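PDB 4PQH: glutathione transferase lambda1 from Populus trichocarpa, which binds glutathione and probably acts in detoxification as a monomeric thiol-transferase of the Lambda class of glutathione transferases. Local coordinates for residues V42-N47 / A174-I179; K49-K54 / K97-H102. All blocks are in the same frame, centred on the assembly; numbering follows the deposited sequence.

Interaction 1: V42-N47 / A174-I179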
loop_
_atom_site.group_PDB
_atom_site.type_symbol
_atom_site.label_atom_id
_atom_site.label_comp_id
_atom_site.label_asym_id
_atom_site.label_seq_id
_atom_site.Cartn_x
_atom_site.Cartn_y
_atom_site.Cartn_z
ATOM N N VAL A 42 2.677 -3.051 -0.013
ATOM C CA VAL A 42 3.938 -3.777 -0.051
ATOM C C VAL A 42 4.146 -4.421 -1.419
ATOM O O VAL A 42 5.257 -4.452 -1.954
ATOM C CB VAL A 42 4.003 -4.836 1.082
ATOM C CG1 VAL A 42 5.412 -5.366 1.217
ATOM C CG2 VAL A 42 3.570 -4.212 2.411
ATOM N N TRP A 43 3.057 -4.906 -1.997
ATOM C CA TRP A 43 3.071 -5.458 -3.341
ATOM C C TRP A 43 3.516 -4.386 -4.358
ATOM O O TRP A 43 4.343 -4.652 -5.245
ATOM C CB TRP A 43 1.674 -5.983 -3.652
ATOM C CG TRP A 43 1.478 -6.647 -4.974
ATOM C CD1 TRP A 43 2.415 -6.908 -5.935
ATOM C CD2 TRP A 43 0.234 -7.139 -5.481
ATOM N NE1 TRP A 43 1.821 -7.539 -7.010
ATOM C CE2 TRP A 43 0.483 -7.687 -6.752
ATOM C CE3 TRP A 43 -1.068 -7.176 -4.971
ATOM C CZ2 TRP A 43 -0.527 -8.257 -7.531
ATOM C CZ3 TRP A 43 -2.072 -7.739 -5.746
ATOM C CH2 TRP A 43 -1.794 -8.273 -7.010
ATOM N N ILE A 44 2.977 -3.173 -4.233
ATOM C CA ILE A 44 3.392 -2.060 -5.094
ATOM C C ILE A 44 4.881 -1.790 -4.927
ATOM O O ILE A 44 5.591 -1.572 -5.912
ATOM C CB ILE A 44 2.612 -0.760 -4.792
ATOM C CG1 ILE A 44 1.123 -0.923 -5.097
ATOM C CG2 ILE A 44 3.192 0.386 -5.623
ATOM C CD1 ILE A 44 0.261 0.092 -4.371
ATOM N N THR A 45 5.369 -1.799 -3.693
ATOM C CA THR A 45 6.789 -1.546 -3.436
ATOM C C THR A 45 7.674 -2.568 -4.140
ATOM O O THR A 45 8.628 -2.211 -4.834
ATOM C CB THR A 45 7.083 -1.491 -1.931
ATOM O OG1 THR A 45 6.284 -0.457 -1.346
ATOM C CG2 THR A 45 8.557 -1.160 -1.687
ATOM N N ARG A 46 7.337 -3.839 -3.991
ATOM C CA ARG A 46 7.986 -4.924 -4.712
ATOM C C ARG A 46 8.047 -4.660 -6.211
ATOM O O ARG A 46 9.120 -4.717 -6.817
ATOM C CB ARG A 46 7.241 -6.232 -4.427
ATOM C CG ARG A 46 7.496 -7.388 -5.398
ATOM C CD ARG A 46 6.440 -8.470 -5.140
ATOM N NE ARG A 46 6.611 -9.728 -5.863
ATOM C CZ ARG A 46 5.960 -10.044 -6.984
ATOM N NH1 ARG A 46 5.132 -9.173 -7.547
ATOM N NH2 ARG A 46 6.148 -11.228 -7.550
ATOM N N ASN A 47 6.910 -4.329 -6.812
ATOM C CA ASN A 47 6.870 -4.136 -8.252
ATOM C C ASN A 47 7.658 -2.918 -8.693
ATOM O O ASN A 47 8.363 -2.966 -9.698
ATOM C CB ASN A 47 5.438 -3.983 -8.736
ATOM C CG ASN A 47 4.642 -5.273 -8.649
ATOM O OD1 ASN A 47 5.122 -6.299 -8.160
ATOM N ND2 ASN A 47 3.411 -5.221 -9.131
ATOM N N ALA A 174 2.155 4.427 -0.048
ATOM C CA ALA A 174 1.379 4.221 1.170
ATOM C C ALA A 174 -0.085 4.627 0.970
ATOM O O ALA A 174 -1.001 3.953 1.449
ATOM C CB ALA A 174 1.996 4.996 2.312
ATOM N N TYR A 175 -0.309 5.729 0.269
ATOM C CA TYR A 175 -1.659 6.251 0.070
ATOM C C TYR A 175 -2.427 5.638 -1.096
ATOM O O TYR A 175 -3.655 5.604 -1.065
ATOM C CB TYR A 175 -1.633 7.777 -0.060
ATOM C CG TYR A 175 -1.509 8.481 1.265
ATOM C CD1 TYR A 175 -2.642 8.808 1.985
ATOM C CD2 TYR A 175 -0.264 8.787 1.820
ATOM C CE1 TYR A 175 -2.555 9.431 3.199
ATOM C CE2 TYR A 175 -0.165 9.414 3.043
ATOM C CZ TYR A 175 -1.319 9.736 3.731
ATOM O OH TYR A 175 -1.263 10.360 4.956
ATOM N N ALA A 176 -1.720 5.173 -2.127
ATOM C CA ALA A 176 -2.381 4.686 -3.338
ATOM C C ALA A 176 -3.505 3.653 -3.123
ATOM O O ALA A 176 -4.579 3.813 -3.684
ATOM C CB ALA A 176 -1.366 4.209 -4.394
ATOM N N PRO A 177 -3.282 2.609 -2.296
ATOM C CA PRO A 177 -4.377 1.633 -2.132
ATOM C C PRO A 177 -5.618 2.203 -1.455
ATOM O O PRO A 177 -6.735 1.762 -1.724
ATOM C CB PRO A 177 -3.750 0.570 -1.224
ATOM C CG PRO A 177 -2.267 0.667 -1.528
ATOM C CD PRO A 177 -2.063 2.155 -1.606
ATOM N N PHE A 178 -5.426 3.192 -0.598
ATOM C CA PHE A 178 -6.543 3.787 0.106
ATOM C C PHE A 178 -7.300 4.800 -0.736
ATOM O O PHE A 178 -8.533 4.777 -0.769
ATOM C CB PHE A 178 -6.069 4.306 1.454
ATOM C CG PHE A 178 -5.642 3.193 2.358
ATOM C CD1 PHE A 178 -6.588 2.497 3.099
ATOM C CD2 PHE A 178 -4.324 2.774 2.394
ATOM C CE1 PHE A 178 -6.219 1.441 3.885
ATOM C CE2 PHE A 178 -3.952 1.708 3.184
ATOM C CZ PHE A 178 -4.907 1.045 3.944
ATOM N N ILE A 179 -6.587 5.639 -1.482
ATOM C CA ILE A 179 -7.257 6.543 -2.407
ATOM C C ILE A 179 -7.974 5.744 -3.512
ATOM O O ILE A 179 -9.086 6.086 -3.918
ATOM C CB ILE A 179 -6.278 7.599 -2.956
ATOM C CG1 ILE A 179 -5.825 8.499 -1.797
ATOM C CG2 ILE A 179 -6.931 8.405 -4.071
ATOM C CD1 ILE A 179 -4.802 9.557 -2.181
#
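The carbonyl oxygen of Y175, in the same turn as the P177 that meets I44, takes two backbone N-H groups: I179 N lies 3.0 Å from Y175 O in a regular helical bond, and F178 N makes a weak bond to it at the same distance. The weak bond marks a kink, for P177 lacks an N-H and F178 N does not reach the carbonyl of A174. That carbonyl is the second polar point: NE of R41 hydrogen-bonds to it, and the edge of the F178 ring lies beside it with the oxygen in the ring plane, CD2 of F178 standing 3.6 Å from O of A174. Since R41 belongs to helix 37-48, the freed carbonyl becomes a polar tie between that helix and helix 170-190. Beside it the direct contact is small, 73 Å² in all, and wholly apolar. The CD1 methyl of I44 ends against the proline, 3.8 Å from CG of P177. A176 adds its methyl more loosely, CB lying 4.4 Å from I44 CD1. The isoleucine delivers this methyl by setting CG1 anti to the carbonyl carbon (chi1 -64°) and extending CD1 beyond it (chi2 159°). This is the domain interface of the glutathione transferase fold: the first helix of the thioredoxin-like N-terminal domain faces a long helix of the all-helical C-terminal domain. The backbones stay well apart, with CA of I44 and CA of A176, the nearest such pair, separated by 9.1 Å, so the gap is spanned by the I44 side chain and the P177 ring. P177 also packs on P37 and Q40, while F178 meets the ring of Y38 edge-to-face. On another side of helix 37-48 R46 turns from the interface, NH2 forming a salt bridge with E8 and NH1 a weak bond to N47 OD1, whose N-H···O angle is 126°.

Interaction 2: K49-K54 / K97-H102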
loop_
_atom_site.group_PDB
_atom_site.type_symbol
_atom_site.label_atom_id
_atom_site.label_comp_id
_atom_site.label_asym_id
_atom_site.label_seq_id
_atom_site.Cartn_x
_atom_site.Cartn_y
_atom_site.Cartn_z
ATOM N N LYS A 49 10.209 -1.680 -7.477
ATOM C CA LYS A 49 11.637 -1.924 -7.386
ATOM C C LYS A 49 12.103 -3.046 -8.313
ATOM O O LYS A 49 13.283 -3.388 -8.326
ATOM C CB LYS A 49 12.032 -2.201 -5.934
ATOM C CG LYS A 49 11.870 -0.990 -5.040
ATOM C CD LYS A 49 12.295 -1.271 -3.603
ATOM C CE LYS A 49 13.809 -1.243 -3.468
ATOM N NZ LYS A 49 14.342 0.152 -3.552
ATOM N N GLY A 50 11.193 -3.594 -9.113
ATOM C CA GLY A 50 11.538 -4.662 -10.043
ATOM C C GLY A 50 11.866 -5.989 -9.368
ATOM O O GLY A 50 12.677 -6.773 -9.858
ATOM N N LEU A 51 11.206 -6.262 -8.248
ATOM C CA LEU A 51 11.560 -7.412 -7.421
ATOM C C LEU A 51 10.636 -8.610 -7.602
ATOM O O LEU A 51 10.557 -9.470 -6.723
ATOM C CB LEU A 51 11.587 -6.996 -5.951
ATOM C CG LEU A 51 12.615 -5.913 -5.601
ATOM C CD1 LEU A 51 12.390 -5.388 -4.194
ATOM C CD2 LEU A 51 14.035 -6.443 -5.754
ATOM N N GLN A 52 9.945 -8.670 -8.737
ATOM C CA GLN A 52 8.981 -9.743 -8.973
ATOM C C GLN A 52 9.628 -11.130 -8.941
ATOM O O GLN A 52 9.016 -12.094 -8.485
ATOM C CB GLN A 52 8.225 -9.524 -10.294
ATOM C CG GLN A 52 7.381 -8.246 -10.347
ATOM C CD GLN A 52 8.121 -7.052 -10.931
ATOM O OE1 GLN A 52 9.348 -6.956 -10.850
ATOM N NE2 GLN A 52 7.370 -6.129 -11.520
ATOM N N ASP A 53 10.871 -11.228 -9.399
ATOM C CA ASP A 53 11.575 -12.510 -9.402
ATOM C C ASP A 53 12.294 -12.803 -8.090
ATOM O O ASP A 53 12.805 -13.906 -7.893
ATOM C CB ASP A 53 12.588 -12.567 -10.548
ATOM C CG ASP A 53 11.927 -12.700 -11.900
ATOM O OD1 ASP A 53 10.782 -13.200 -11.951
ATOM O OD2 ASP A 53 12.554 -12.313 -12.910
ATOM N N LYS A 54 12.329 -11.815 -7.202
ATOM C CA LYS A 54 13.033 -11.939 -5.931
ATOM C C LYS A 54 12.066 -12.212 -4.782
ATOM O O LYS A 54 12.405 -12.900 -3.821
ATOM C CB LYS A 54 13.821 -10.659 -5.647
ATOM C CG LYS A 54 14.597 -10.667 -4.341
ATOM C CD LYS A 54 15.732 -11.677 -4.372
ATOM C CE LYS A 54 16.575 -11.587 -3.112
ATOM N NZ LYS A 54 17.105 -10.214 -2.898
ATOM N N LYS A 97 9.207 0.403 3.926
ATOM C CA LYS A 97 10.518 0.972 4.242
ATOM C C LYS A 97 11.609 -0.097 4.245
ATOM O O LYS A 97 12.714 0.124 3.729
ATOM C CB LYS A 97 10.485 1.712 5.582
ATOM C CG LYS A 97 9.648 2.980 5.577
ATOM C CD LYS A 97 9.630 3.610 6.957
ATOM C CE LYS A 97 8.789 4.873 6.981
ATOM N NZ LYS A 97 8.601 5.368 8.372
ATOM N N TYR A 98 11.289 -1.262 4.794
ATOM C CA TYR A 98 12.235 -2.362 4.878
ATOM C C TYR A 98 12.628 -2.879 3.495
ATOM O O TYR A 98 13.817 -3.033 3.201
ATOM C CB TYR A 98 11.658 -3.493 5.740
ATOM C CG TYR A 98 12.604 -4.664 5.849
ATOM C CD1 TYR A 98 13.588 -4.697 6.828
ATOM C CD2 TYR A 98 12.528 -5.726 4.956
ATOM C CE1 TYR A 98 14.465 -5.763 6.915
ATOM C CE2 TYR A 98 13.393 -6.787 5.035
ATOM C CZ TYR A 98 14.357 -6.807 6.017
ATOM O OH TYR A 98 15.215 -7.877 6.100
ATOM N N ILE A 99 11.642 -3.136 2.643
ATOM C CA ILE A 99 11.933 -3.607 1.295
ATOM C C ILE A 99 12.756 -2.576 0.527
ATOM O O ILE A 99 13.719 -2.921 -0.162
ATOM C CB ILE A 99 10.645 -3.978 0.528
ATOM C CG1 ILE A 99 10.072 -5.273 1.107
ATOM C CG2 ILE A 99 10.937 -4.132 -0.970
ATOM C CD1 ILE A 99 8.761 -5.688 0.498
ATOM N N ASP A 100 12.401 -1.309 0.690
ATOM C CA ASP A 100 13.101 -0.246 -0.013
ATOM C C ASP A 100 14.588 -0.226 0.321
ATOM O O ASP A 100 15.413 0.119 -0.529
ATOM C CB ASP A 100 12.476 1.106 0.320
ATOM C CG ASP A 100 13.048 2.237 -0.513
ATOM O OD1 ASP A 100 13.254 2.054 -1.739
ATOM O OD2 ASP A 100 13.285 3.318 0.068
ATOM N N SER A 101 14.922 -0.616 1.546
ATOM C CA SER A 101 16.274 -0.472 2.062
ATOM C C SER A 101 17.041 -1.781 2.187
ATOM O O SER A 101 18.148 -1.795 2.716
ATOM C CB SER A 101 16.254 0.258 3.405
ATOM O OG SER A 101 15.579 -0.504 4.384
ATOM N N HIS A 102 16.469 -2.874 1.690
ATOM C CA HIS A 102 17.122 -4.171 1.811
ATOM C C HIS A 102 17.112 -4.965 0.524
ATOM O O HIS A 102 17.509 -6.123 0.509
ATOM C CB HIS A 102 16.471 -5.008 2.916
ATOM C CG HIS A 102 16.787 -4.526 4.295
ATOM N ND1 HIS A 102 16.112 -3.484 4.890
ATOM C CD2 HIS A 102 17.727 -4.925 5.185
ATOM C CE1 HIS A 102 16.613 -3.269 6.094
ATOM N NE2 HIS A 102 17.596 -4.130 6.296
HETATM O O HOH W 1 18.031 -8.854 -0.571
#
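The K49 side chain lies across that of D100, nearly perpendicular to it, just where helix 37-48 of the thioredoxin-like domain ends in a Schellman motif with G50 at positive phi. The tight part lies here: the lysine chain runs over the backbone of D100, CD of K49 3.8 Å from CA of D100. It then bends at its last two torsions (chi3 78°) to turn the ammonium onto the aspartate. NZ of K49 forms a salt bridge with D100 OD1 at 2.8 Å, arriving on the anti side and 26° out of the carboxylate plane. A second bond, to D100 O at 3.2 Å, meets that carbonyl in its plane on a lone pair (115°). P106 O is a further acceptor for the ammonium, and L108 N also donates to D100 OD1. A methionine in place of K49 would probably cost the D100 carboxylate its charged mate, and D100 O and P106 O one N-H donor each. Next to the bridge L51 and I99 pass alongside, antiparallel, CD1 of L51 3.8 Å from I99 CG2. Toward solvent the contact loosens: only one of the two K54 conformers is seen to reach a water here, a doubtful link, whereas that water donates to H102 O at 3.0 Å.

The two contacts flank helix 37-48 and the loop that follows it, their centres 13 Å apart, and both segments of interaction 2 fall between the two segments of interaction 1 in the sequence. Helix 37-48 connects them directly: R46 O probably accepts a hydrogen bond from L51 N at 3.0 Å, and V42 CG1 packs 3.4 Å from I99 CD1. Interaction 1 joins the two domains and sits nearer the glutathione site, the P177 side chain being about 8 Å from those of C36 and S92 and about 10 Å from the bound glutathione. Interaction 2 stays within the N-terminal domain, where the I99 side chain is about 12 Å from glutathione.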